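Local coordinates for protein putative hydroxymethylglutaryl-CoA synthase (Streptococcus mutans, PDB 3SQZ) that probably condenses acetyl-CoA with acetoacetyl-CoA to give hydroxymethylglutaryl-CoA, and binds coenzyme A, at residues Glu58-Asp63 with Leu376-Tyr381; Glu184-Ala189 with Leu268-Leu273; Asp260-Cys265 with Gln328-Gly333. One frame throughout, in Å; residues are numbered along the deposited sequence.

Interaction 1 of 3, residues Glu58-Asp63 with Leu376-Tyr381; sequences EARGED and LSVENY. With COA (coenzyme A), chain D.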
loop_
_atom_site.group_PDB
_atom_site.type_symbol
_atom_site.label_atom_id
_atom_site.label_comp_id
_atom_site.label_asym_id
_atom_site.label_seq_id
_atom_site.Cartn_x
_atom_site.Cartn_y
_atom_site.Cartn_z
ATOM N N GLU A 58 2.903 -11.936 23.799
ATOM C CA GLU A 58 3.005 -13.036 24.749
ATOM C C GLU A 58 4.163 -13.965 24.391
ATOM O O GLU A 58 4.943 -14.358 25.256
ATOM C CB GLU A 58 1.699 -13.826 24.804
ATOM C CG GLU A 58 1.796 -15.078 25.655
ATOM C CD GLU A 58 0.500 -15.852 25.706
ATOM N N ALA A 59 4.285 -14.309 23.113
ATOM C CA ALA A 59 5.332 -15.229 22.683
ATOM C C ALA A 59 6.719 -14.620 22.846
ATOM O O ALA A 59 7.683 -15.327 23.146
ATOM C CB ALA A 59 5.106 -15.658 21.244
ATOM N N ARG A 60 6.819 -13.309 22.653
ATOM C CA ARG A 60 8.118 -12.636 22.641
ATOM C C ARG A 60 8.509 -12.019 23.982
ATOM O O ARG A 60 9.601 -11.466 24.114
ATOM C CB ARG A 60 8.157 -11.562 21.550
ATOM C CG ARG A 60 7.975 -12.097 20.142
ATOM C CD ARG A 60 9.194 -12.878 19.627
ATOM N NE ARG A 60 8.887 -13.417 18.309
ATOM C CZ ARG A 60 8.456 -14.652 18.077
ATOM N NH1 ARG A 60 8.344 -15.516 19.077
ATOM N NH2 ARG A 60 8.145 -15.025 16.841
ATOM N N GLY A 61 7.622 -12.104 24.966
ATOM C CA GLY A 61 7.895 -11.533 26.274
ATOM C C GLY A 61 7.858 -10.015 26.278
ATOM O O GLY A 61 8.513 -9.367 27.097
ATOM N N GLU A 62 7.081 -9.445 25.363
ATOM C CA GLU A 62 6.950 -8.000 25.258
ATOM C C GLU A 62 5.701 -7.526 25.988
ATOM O O GLU A 62 4.710 -8.251 26.071
ATOM C CB GLU A 62 6.875 -7.578 23.787
ATOM C CG GLU A 62 8.143 -7.848 22.986
ATOM C CD GLU A 62 9.291 -6.936 23.382
ATOM O OE1 GLU A 62 9.021 -5.807 23.841
ATOM O OE2 GLU A 62 10.464 -7.347 23.242
ATOM N N ASP A 63 5.759 -6.313 26.526
ATOM C CA ASP A 63 4.581 -5.658 27.070
ATOM C C ASP A 63 3.606 -5.449 25.918
ATOM O O ASP A 63 3.936 -4.775 24.949
ATOM C CB ASP A 63 4.987 -4.310 27.670
ATOM C CG ASP A 63 3.850 -3.613 28.396
ATOM O OD1 ASP A 63 2.670 -3.930 28.136
ATOM O OD2 ASP A 63 4.145 -2.734 29.234
ATOM N N LEU A 376 -3.773 -16.891 13.558
ATOM C CA LEU A 376 -2.731 -17.893 13.668
ATOM C C LEU A 376 -2.079 -17.852 15.032
ATOM O O LEU A 376 -1.860 -16.780 15.590
ATOM C CB LEU A 376 -1.644 -17.647 12.620
ATOM C CG LEU A 376 -2.071 -17.893 11.179
ATOM C CD1 LEU A 376 -0.992 -17.426 10.202
ATOM C CD2 LEU A 376 -2.402 -19.366 10.957
ATOM N N SER A 377 -1.749 -19.021 15.567
ATOM C CA SER A 377 -0.848 -19.070 16.704
ATOM C C SER A 377 0.500 -18.513 16.248
ATOM O O SER A 377 0.824 -18.505 15.057
ATOM C CB SER A 377 -0.664 -20.506 17.173
ATOM O OG SER A 377 0.009 -21.263 16.175
ATOM N N VAL A 378 1.310 -18.056 17.188
ATOM C CA VAL A 378 2.643 -17.606 16.823
ATOM C C VAL A 378 3.418 -18.757 16.173
ATOM O O VAL A 378 4.119 -18.562 15.182
ATOM C CB VAL A 378 3.387 -16.983 18.019
ATOM C CG1 VAL A 378 4.836 -16.681 17.666
ATOM C CG2 VAL A 378 2.647 -15.727 18.483
ATOM N N GLU A 379 3.279 -19.961 16.713
ATOM C CA GLU A 379 3.940 -21.130 16.132
ATOM C C GLU A 379 3.572 -21.346 14.666
ATOM O O GLU A 379 4.446 -21.575 13.820
ATOM C CB GLU A 379 3.600 -22.386 16.935
ATOM C CG GLU A 379 4.242 -22.431 18.299
ATOM N N ASN A 380 2.285 -21.282 14.358
ATOM C CA ASN A 380 1.852 -21.471 12.976
ATOM C C ASN A 380 2.191 -20.298 12.076
ATOM O O ASN A 380 2.512 -20.495 10.898
ATOM C CB ASN A 380 0.366 -21.809 12.902
ATOM C CG ASN A 380 0.087 -23.236 13.309
ATOM O OD1 ASN A 380 0.917 -24.122 13.090
ATOM N ND2 ASN A 380 -1.073 -23.472 13.904
ATOM N N TYR A 381 2.146 -19.083 12.620
ATOM C CA TYR A 381 2.586 -17.916 11.862
ATOM C C TYR A 381 4.060 -18.054 11.470
ATOM O O TYR A 381 4.439 -17.759 10.336
ATOM C CB TYR A 381 2.322 -16.614 12.642
ATOM C CG TYR A 381 3.488 -15.648 12.638
ATOM C CD1 TYR A 381 3.744 -14.838 11.536
ATOM C CD2 TYR A 381 4.346 -15.565 13.726
ATOM C CE1 TYR A 381 4.828 -13.976 11.526
ATOM C CE2 TYR A 381 5.426 -14.709 13.724
ATOM C CZ TYR A 381 5.662 -13.911 12.623
ATOM O OH TYR A 381 6.745 -13.063 12.605
HETATM N N1A COA D . 3.801 1.168 26.535
HETATM C C2A COA D . 3.636 2.085 25.557
HETATM N N3A COA D . 4.625 2.269 24.606
HETATM C C4A COA D . 5.759 1.520 24.664
HETATM C C5A COA D . 5.938 0.573 25.672
HETATM C C6A COA D . 4.977 0.394 26.594
HETATM N N6A COA D . 5.143 -0.581 27.631
HETATM N N7A COA D . 7.156 -0.030 25.491
HETATM C C8A COA D . 7.736 0.512 24.415
HETATM N N9A COA D . 6.848 1.500 23.920
HETATM C C1B COA D . 7.008 2.242 22.677
HETATM C C2B COA D . 7.805 3.566 22.519
HETATM O O2B COA D . 8.185 4.459 23.465
HETATM C C3B COA D . 7.567 3.870 21.050
HETATM O O3B COA D . 6.907 4.966 20.551
HETATM P P3B COA D . 7.547 6.371 20.505
HETATM O O7A COA D . 8.582 6.419 19.321
HETATM O O8A COA D . 6.346 7.331 20.229
HETATM O O9A COA D . 8.210 6.678 21.822
HETATM C C4B COA D . 7.507 2.511 20.466
HETATM O O4B COA D . 6.570 1.852 21.341
HETATM C C5B COA D . 8.620 1.829 19.745
HETATM O O5B COA D . 9.573 1.570 20.740
HETATM P P1A COA D . 10.942 0.874 20.361
HETATM O O1A COA D . 11.686 1.713 19.248
HETATM O O2A COA D . 11.799 0.727 21.602
HETATM O O3A COA D . 10.547 -0.553 19.773
HETATM P P2A COA D . 11.501 -1.454 18.877
HETATM O O4A COA D . 13.006 -1.285 19.304
HETATM O O5A COA D . 11.083 -2.901 19.011
HETATM O O6A COA D . 11.354 -1.000 17.350
HETATM C CBP COA D . 10.259 -0.149 15.355
HETATM C CCP COA D . 10.179 -0.432 16.835
HETATM C CDP COA D . 11.344 0.845 15.111
HETATM C CEP COA D . 8.951 0.413 14.853
HETATM C CAP COA D . 10.558 -1.450 14.665
HETATM O OAP COA D . 9.474 -2.287 14.653
HETATM C C9P COA D . 11.121 -1.262 13.270
HETATM O O9P COA D . 12.277 -0.905 13.063
HETATM N N8P COA D . 10.202 -1.590 12.165
HETATM C C7P COA D . 10.547 -1.298 10.787
HETATM C C6P COA D . 10.510 0.177 10.445
HETATM C C5P COA D . 10.731 0.458 8.958
HETATM O O5P COA D . 10.519 -0.389 8.121
HETATM N N4P COA D . 11.112 1.786 8.559
HETATM C C3P COA D . 11.228 2.114 7.130
HETATM C C2P COA D . 10.190 3.046 6.569
HETATM S S1P COA D . 9.852 4.497 7.512
#

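Interaction 2 of 3, residues Glu184-Ala189 with Leu268-Leu273; sequences ESTQGA and LPFPKL. With COA (coenzyme A), chain D.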
loop_
_atom_site.group_PDB
_atom_site.type_symbol
_atom_site.label_atom_id
_atom_site.label_comp_id
_atom_site.label_asym_id
_atom_site.label_seq_id
_atom_site.Cartn_x
_atom_site.Cartn_y
_atom_site.Cartn_z
ATOM N N GLU A 184 9.686 -7.285 13.349
ATOM C CA GLU A 184 8.694 -8.350 13.317
ATOM C C GLU A 184 7.295 -7.813 13.601
ATOM O O GLU A 184 6.296 -8.299 13.051
ATOM C CB GLU A 184 9.048 -9.445 14.324
ATOM C CG GLU A 184 8.222 -10.690 14.116
ATOM C CD GLU A 184 8.563 -11.822 15.073
ATOM O OE1 GLU A 184 8.112 -12.951 14.805
ATOM O OE2 GLU A 184 9.270 -11.603 16.084
ATOM N N SER A 185 7.231 -6.805 14.463
ATOM C CA SER A 185 5.962 -6.209 14.835
ATOM C C SER A 185 5.390 -5.273 13.770
ATOM O O SER A 185 4.259 -4.817 13.919
ATOM C CB SER A 185 6.115 -5.449 16.145
ATOM O OG SER A 185 7.116 -4.467 16.003
ATOM N N THR A 186 6.166 -4.969 12.728
ATOM C CA THR A 186 5.698 -4.110 11.637
ATOM C C THR A 186 5.665 -4.865 10.312
ATOM O O THR A 186 5.983 -4.316 9.242
ATOM C CB THR A 186 6.511 -2.797 11.525
ATOM O OG1 THR A 186 7.897 -3.079 11.301
ATOM C CG2 THR A 186 6.365 -1.992 12.801
ATOM N N GLN A 187 5.234 -6.120 10.396
ATOM C CA GLN A 187 4.995 -6.956 9.225
ATOM C C GLN A 187 3.579 -6.727 8.688
ATOM O O GLN A 187 2.810 -5.952 9.266
ATOM C CB GLN A 187 5.278 -8.419 9.584
ATOM C CG GLN A 187 6.775 -8.631 9.787
ATOM C CD GLN A 187 7.195 -10.018 10.230
ATOM O OE1 GLN A 187 8.266 -10.485 9.842
ATOM N NE2 GLN A 187 6.394 -10.666 11.073
ATOM N N GLY A 188 3.239 -7.362 7.567
ATOM C CA GLY A 188 1.919 -7.218 6.983
ATOM C C GLY A 188 1.903 -7.679 5.541
ATOM O O GLY A 188 2.925 -8.120 5.003
ATOM N N ALA A 189 0.739 -7.595 4.909
ATOM C CA ALA A 189 0.596 -8.048 3.530
ATOM C C ALA A 189 -0.647 -7.431 2.923
ATOM O O ALA A 189 -1.687 -7.360 3.580
ATOM C CB ALA A 189 0.496 -9.561 3.474
ATOM N N LEU A 268 2.309 4.591 5.822
ATOM C CA LEU A 268 1.856 3.904 7.037
ATOM C C LEU A 268 2.560 2.571 7.314
ATOM O O LEU A 268 1.945 1.504 7.279
ATOM C CB LEU A 268 0.335 3.685 6.968
ATOM C CG LEU A 268 -0.517 4.808 7.551
ATOM C CD1 LEU A 268 -1.955 4.713 7.077
ATOM C CD2 LEU A 268 -0.446 4.733 9.061
ATOM N N PRO A 269 3.860 2.619 7.612
ATOM C CA PRO A 269 4.537 1.373 7.999
ATOM C C PRO A 269 4.057 0.891 9.365
ATOM O O PRO A 269 4.051 -0.303 9.633
ATOM C CB PRO A 269 6.015 1.772 8.039
ATOM C CG PRO A 269 6.001 3.240 8.295
ATOM C CD PRO A 269 4.757 3.785 7.642
ATOM N N PHE A 270 3.672 1.838 10.215
ATOM C CA PHE A 270 2.941 1.576 11.451
ATOM C C PHE A 270 2.291 2.907 11.840
ATOM O O PHE A 270 2.831 3.967 11.538
ATOM C CB PHE A 270 3.833 0.983 12.552
ATOM C CG PHE A 270 5.059 1.804 12.892
ATOM C CD1 PHE A 270 5.103 2.578 14.048
ATOM C CD2 PHE A 270 6.187 1.771 12.078
ATOM C CE1 PHE A 270 6.237 3.308 14.377
ATOM C CE2 PHE A 270 7.320 2.508 12.396
ATOM C CZ PHE A 270 7.345 3.271 13.549
ATOM N N PRO A 271 1.108 2.866 12.472
ATOM C CA PRO A 271 0.385 4.133 12.629
ATOM C C PRO A 271 1.068 5.168 13.521
ATOM O O PRO A 271 0.877 6.356 13.280
ATOM C CB PRO A 271 -0.970 3.698 13.194
ATOM C CG PRO A 271 -1.149 2.314 12.667
ATOM C CD PRO A 271 0.235 1.709 12.731
ATOM N N LYS A 272 1.857 4.753 14.509
ATOM C CA LYS A 272 2.579 5.735 15.318
ATOM C C LYS A 272 3.491 6.642 14.476
ATOM O O LYS A 272 3.592 7.840 14.752
ATOM C CB LYS A 272 3.364 5.057 16.446
ATOM C CG LYS A 272 4.306 5.985 17.213
ATOM C CD LYS A 272 3.569 7.073 17.997
ATOM C CE LYS A 272 2.844 6.522 19.218
ATOM N NZ LYS A 272 3.771 5.918 20.220
ATOM N N LEU A 273 4.149 6.095 13.454
ATOM C CA LEU A 273 5.014 6.932 12.622
ATOM C C LEU A 273 4.202 7.992 11.882
ATOM O O LEU A 273 4.608 9.148 11.797
ATOM C CB LEU A 273 5.841 6.094 11.645
ATOM C CG LEU A 273 6.839 6.905 10.812
ATOM C CD1 LEU A 273 7.788 7.682 11.716
ATOM C CD2 LEU A 273 7.626 5.997 9.878
HETATM N N1A COA D . 3.801 1.168 26.535
HETATM C C2A COA D . 3.636 2.085 25.557
HETATM N N3A COA D . 4.625 2.269 24.606
HETATM C C4A COA D . 5.759 1.520 24.664
HETATM C C5A COA D . 5.938 0.573 25.672
HETATM C C6A COA D . 4.977 0.394 26.594
HETATM N N6A COA D . 5.143 -0.581 27.631
HETATM N N7A COA D . 7.156 -0.030 25.491
HETATM C C8A COA D . 7.736 0.512 24.415
HETATM N N9A COA D . 6.848 1.500 23.920
HETATM C C1B COA D . 7.008 2.242 22.677
HETATM C C2B COA D . 7.805 3.566 22.519
HETATM O O2B COA D . 8.185 4.459 23.465
HETATM C C3B COA D . 7.567 3.870 21.050
HETATM O O3B COA D . 6.907 4.966 20.551
HETATM P P3B COA D . 7.547 6.371 20.505
HETATM O O7A COA D . 8.582 6.419 19.321
HETATM O O8A COA D . 6.346 7.331 20.229
HETATM O O9A COA D . 8.210 6.678 21.822
HETATM C C4B COA D . 7.507 2.511 20.466
HETATM O O4B COA D . 6.570 1.852 21.341
HETATM C C5B COA D . 8.620 1.829 19.745
HETATM O O5B COA D . 9.573 1.570 20.740
HETATM P P1A COA D . 10.942 0.874 20.361
HETATM O O1A COA D . 11.686 1.713 19.248
HETATM O O2A COA D . 11.799 0.727 21.602
HETATM O O3A COA D . 10.547 -0.553 19.773
HETATM P P2A COA D . 11.501 -1.454 18.877
HETATM O O4A COA D . 13.006 -1.285 19.304
HETATM O O5A COA D . 11.083 -2.901 19.011
HETATM O O6A COA D . 11.354 -1.000 17.350
HETATM C CBP COA D . 10.259 -0.149 15.355
HETATM C CCP COA D . 10.179 -0.432 16.835
HETATM C CDP COA D . 11.344 0.845 15.111
HETATM C CEP COA D . 8.951 0.413 14.853
HETATM C CAP COA D . 10.558 -1.450 14.665
HETATM O OAP COA D . 9.474 -2.287 14.653
HETATM C C9P COA D . 11.121 -1.262 13.270
HETATM O O9P COA D . 12.277 -0.905 13.063
HETATM N N8P COA D . 10.202 -1.590 12.165
HETATM C C7P COA D . 10.547 -1.298 10.787
HETATM C C6P COA D . 10.510 0.177 10.445
HETATM C C5P COA D . 10.731 0.458 8.958
HETATM O O5P COA D . 10.519 -0.389 8.121
HETATM N N4P COA D . 11.112 1.786 8.559
HETATM C C3P COA D . 11.228 2.114 7.130
HETATM C C2P COA D . 10.190 3.046 6.569
HETATM S S1P COA D . 9.852 4.497 7.512
#

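Interaction 3 of 3, residues Asp260-Cys265 with Gln328-Gly333; sequences DFAAFC and QNLVAG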
loop_
_atom_site.group_PDB
_atom_site.type_symbol
_atom_site.label_atom_id
_atom_site.label_comp_id
_atom_site.label_asym_id
_atom_site.label_seq_id
_atom_site.Cartn_x
_atom_site.Cartn_y
_atom_site.Cartn_z
ATOM N N ASP A 260 -5.628 24.664 3.464
ATOM C CA ASP A 260 -6.227 24.401 2.156
ATOM C C ASP A 260 -6.760 22.978 2.031
ATOM O O ASP A 260 -7.464 22.651 1.077
ATOM C CB ASP A 260 -5.221 24.689 1.044
ATOM C CG ASP A 260 -4.899 26.161 0.933
ATOM O OD1 ASP A 260 -5.848 26.971 0.933
ATOM O OD2 ASP A 260 -3.706 26.515 0.867
ATOM N N PHE A 261 -6.447 22.142 3.016
ATOM C CA PHE A 261 -6.744 20.718 2.927
ATOM C C PHE A 261 -7.694 20.260 4.017
ATOM O O PHE A 261 -7.671 20.779 5.131
ATOM C CB PHE A 261 -5.436 19.933 2.958
ATOM C CG PHE A 261 -4.514 20.319 1.850
ATOM C CD1 PHE A 261 -4.721 19.826 0.574
ATOM C CD2 PHE A 261 -3.491 21.231 2.057
ATOM C CE1 PHE A 261 -3.905 20.207 -0.471
ATOM C CE2 PHE A 261 -2.669 21.614 1.014
ATOM C CZ PHE A 261 -2.879 21.104 -0.248
ATOM N N ALA A 262 -8.532 19.286 3.681
ATOM C CA ALA A 262 -9.477 18.718 4.629
ATOM C C ALA A 262 -8.892 17.507 5.346
ATOM O O ALA A 262 -9.416 17.090 6.376
ATOM C CB ALA A 262 -10.758 18.331 3.912
ATOM N N ALA A 263 -7.821 16.939 4.790
ATOM C CA ALA A 263 -7.179 15.754 5.350
ATOM C C ALA A 263 -5.763 15.656 4.812
ATOM O O ALA A 263 -5.473 16.102 3.688
ATOM C CB ALA A 263 -7.956 14.500 4.993
ATOM N N PHE A 264 -4.891 15.057 5.614
ATOM C CA PHE A 264 -3.521 14.756 5.206
ATOM C C PHE A 264 -3.300 13.259 5.392
ATOM O O PHE A 264 -3.592 12.725 6.466
ATOM C CB PHE A 264 -2.526 15.560 6.059
ATOM C CG PHE A 264 -1.303 16.047 5.297
ATOM C CD1 PHE A 264 -0.421 15.145 4.724
ATOM C CD2 PHE A 264 -1.025 17.407 5.176
ATOM C CE1 PHE A 264 0.699 15.583 4.020
ATOM C CE2 PHE A 264 0.098 17.856 4.482
ATOM C CZ PHE A 264 0.969 16.942 3.907
ATOM N N CYS A 265 -2.815 12.581 4.352
ATOM C CA CYS A 265 -2.518 11.145 4.404
ATOM C C CYS A 265 -1.015 10.926 4.373
ATOM O O CYS A 265 -0.297 11.618 3.653
ATOM C CB CYS A 265 -3.142 10.415 3.221
ATOM S SG CYS A 265 -4.936 10.377 3.250
ATOM N N GLN A 328 -16.312 11.016 8.619
ATOM C CA GLN A 328 -17.712 11.413 8.634
ATOM C C GLN A 328 -17.910 12.844 8.147
ATOM O O GLN A 328 -19.032 13.358 8.170
ATOM C CB GLN A 328 -18.315 11.195 10.023
ATOM C CG GLN A 328 -18.300 9.725 10.432
ATOM C CD GLN A 328 -18.998 9.463 11.752
ATOM O OE1 GLN A 328 -19.532 8.377 11.980
ATOM N NE2 GLN A 328 -18.997 10.458 12.629
ATOM N N ASN A 329 -16.836 13.487 7.688
ATOM C CA ASN A 329 -16.923 14.894 7.302
ATOM C C ASN A 329 -16.460 15.246 5.887
ATOM O O ASN A 329 -16.704 16.358 5.430
ATOM C CB ASN A 329 -16.193 15.778 8.314
ATOM C CG ASN A 329 -14.731 15.439 8.417
ATOM O OD1 ASN A 329 -14.278 14.883 9.423
ATOM N ND2 ASN A 329 -13.984 15.750 7.369
ATOM N N LEU A 330 -15.795 14.332 5.182
ATOM C CA LEU A 330 -15.300 14.674 3.851
ATOM C C LEU A 330 -16.443 14.862 2.871
ATOM O O LEU A 330 -17.418 14.103 2.881
ATOM C CB LEU A 330 -14.344 13.605 3.328
ATOM C CG LEU A 330 -12.970 13.580 3.995
ATOM C CD1 LEU A 330 -12.203 12.361 3.541
ATOM C CD2 LEU A 330 -12.171 14.840 3.692
ATOM N N VAL A 331 -16.313 15.877 2.023
ATOM C CA VAL A 331 -17.297 16.153 0.992
ATOM C C VAL A 331 -16.630 16.452 -0.350
ATOM O O VAL A 331 -15.436 16.791 -0.428
ATOM C CB VAL A 331 -18.213 17.344 1.382
ATOM C CG1 VAL A 331 -18.955 17.038 2.678
ATOM C CG2 VAL A 331 -17.401 18.623 1.511
ATOM N N ALA A 332 -17.422 16.333 -1.408
ATOM C CA ALA A 332 -17.001 16.728 -2.740
ATOM C C ALA A 332 -16.336 18.087 -2.696
ATOM O O ALA A 332 -16.841 19.013 -2.056
ATOM C CB ALA A 332 -18.192 16.767 -3.664
ATOM N N GLY A 333 -15.206 18.208 -3.382
ATOM C CA GLY A 333 -14.499 19.467 -3.460
ATOM C C GLY A 333 -13.447 19.637 -2.390
ATOM O O GLY A 333 -12.603 20.514 -2.508
#

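Interaction 1 of 3, residues Glu58-Asp63 with Leu376-Tyr381
Val378 stands with CG1 opposite its backbone N (chi1 173°) and CG2 opposite its carbonyl carbon, a rotation that presents both methyls to Ala59. The alanine CB sits in the fork between them, 3.7 Å from Val378 CG2 and equally near CG1. A methyl suits this place because the two helices come close here, and the branched valine can straddle it. In Arg60 the chain folds at chi2 (-72°) and carries the guanidinium across toward the same valine, so that Arg60 NH2 lies 3.8 Å from Val378 CG1. That nitrogen also reaches the edge of the Tyr381 ring, near the ring plane, 4.1 Å from CE2. With guanidinium and ring planes 36° apart and the approach at the ring's rim, this is not a cation-pi stack over the face.

The charge of Arg60 is met elsewhere: NH2 forms a salt bridge with Glu382, and NE forms one with Glu184, whose carboxylate also bonds Tyr381 OH. The long, many-handed arginine thus ties both segments to one acidic network, and the shared carboxylate, with Gln187 NE2, holds the tyrosine hydroxyl.

Each segment lies at a helix terminus. Helix 53-60 stops in a Schellman motif at Gly61, where the positive phi favours glycine. Helix 378-385 starts at the N-cap Ser377, whose OG accepts a nearly straight bond from Asn380 N at 2.9 Å. Asp63 is the N-cap of the next helix, 64-71: its OD1 holds Gln65 N, while OD2 receives a weak bond from the adenine amino nitrogen N6A of coenzyme A, with Asp63 OD2 and N6A 2.9 Å apart. A short aspartate can do both jobs. The packing of helix 53-60 on helix 378-385 thus lies at one end of a segment whose other end borders the adenine of the coenzyme A site.

Interaction 2 of 3, residues Glu184-Ala189 with Leu268-Leu273
The Phe270 ring is sandwiched: the pantothenate methyl CEP of coenzyme A lies 3.5 Å above one face, off toward the rim, and Leu273 CB lies 3.7 Å from the plane on the opposite face. Thr186 comes to the same ring obliquely, its CG2 3.8 Å from Phe270 CD2. Thr186 CB also approaches the carbonyl O of Pro269.

Threonine suits this place because its two branches do different work. At chi1 59° the methyl packs on the phenylalanine and also borders coenzyme A, while OG1 makes the hydrogen bond to the cofactor, accepting from the pantetheine amide, N8P to Thr186 OG1 2.9 Å. The same hydroxyl bonds Gly183 O, so this buried oxygen has two bonds, accepting from N8P and donating to Gly183 O.

In the first turn of helix 271-279, which begins just after the N-cap Phe270, Lys272 curls through three successive bends and brings NZ to the 3'-phosphate, 2.9 Å from O8A of coenzyme A, with a weaker bond to O3B. Gly70 O also takes a bond from NZ and so steadies the ammonium. At the thiol end, Leu273 CD2 lies 3.6 Å from S1P, an apolar neighbour for sulfur, and Pro269 lies beside His267, a predicted catalytic residue. Aromatic and aliphatic walls with polar grips at intervals form the pantetheine channel leading to the active site of this thiolase-fold enzyme.

Interaction 3 of 3, residues Asp260-Cys265 with Gln328-Gly333
Leu330 reaches out from the loop after helix 315-326 to two successive alanines, Ala262 and Ala263, at the outer end of the thiolase-fold sheet. Strand 263-266 is the outermost strand there and runs parallel to its neighbour 335-342; the chain between the two passes through several helices, in a long beta-alpha-beta crossover, and this loop is its last leg.

The leucine does the reaching. Its CG lies opposite the carbonyl carbon (chi1 -73°), and CD1 extends the chain while CD2 is turned off it toward the alanines. The alanines for their part both aim their methyls at the loop. Neighbours in a regular strand would face opposite ways, but Ala262 has a turned backbone (psi -17°) just before the extended Ala263, and this puts the two CB atoms on one side. The CG-CD2 bond of Leu330 points almost straight at Ala262 CB, whose own methyl is turned obliquely to it; Ala263 CB lies off to the flank of CD2, 4.4 Å from it. Small side chains suit the positions of Ala262 and Ala263, since the backbones come near one another, with CA of Ala262 and CA of Leu330 7.1 Å apart. A leucine suits the loop: it is long enough to span from the loop backbone to the alanines and apolar enough for the side chains of Leu323 and Leu324 on helix 315-326 and Leu354 on strand 346-354, which also touch it.

Leu323 touches Ala263 as well, so the contact belongs to a wider apolar layer between sheet and helices. The loop is steadied by Ser327 OG, which bonds the backbone N atoms of Asn329 and Leu330. Across the two segments themselves the contact is purely apolar, and its tightest point is methyl against methyl: Leu330 CD2 to Ala262 CB, 3.8 Å.

Overall arrangement
Along the chain the segments come in the order 58-63, 184-189, 260-265, 268-273, 328-333 and 376-381, so interaction 1 encloses the other two, while interactions 2 and 3 interlock. Interactions 1 and 2 have centres about 16 Å apart and are joined by Tyr381 OH, which meets Glu184 and Gln187; both touch coenzyme A, one at its adenine and the other along its pantetheine arm. Interaction 3 lies about 25 Å from interaction 2 and about 39 Å from interaction 1, between centres. It shares the nine-stranded sheet with interaction 2: strand 263-266 leads through His267 into helix 271-279, connecting the sheet's outer strand to the cofactor pocket.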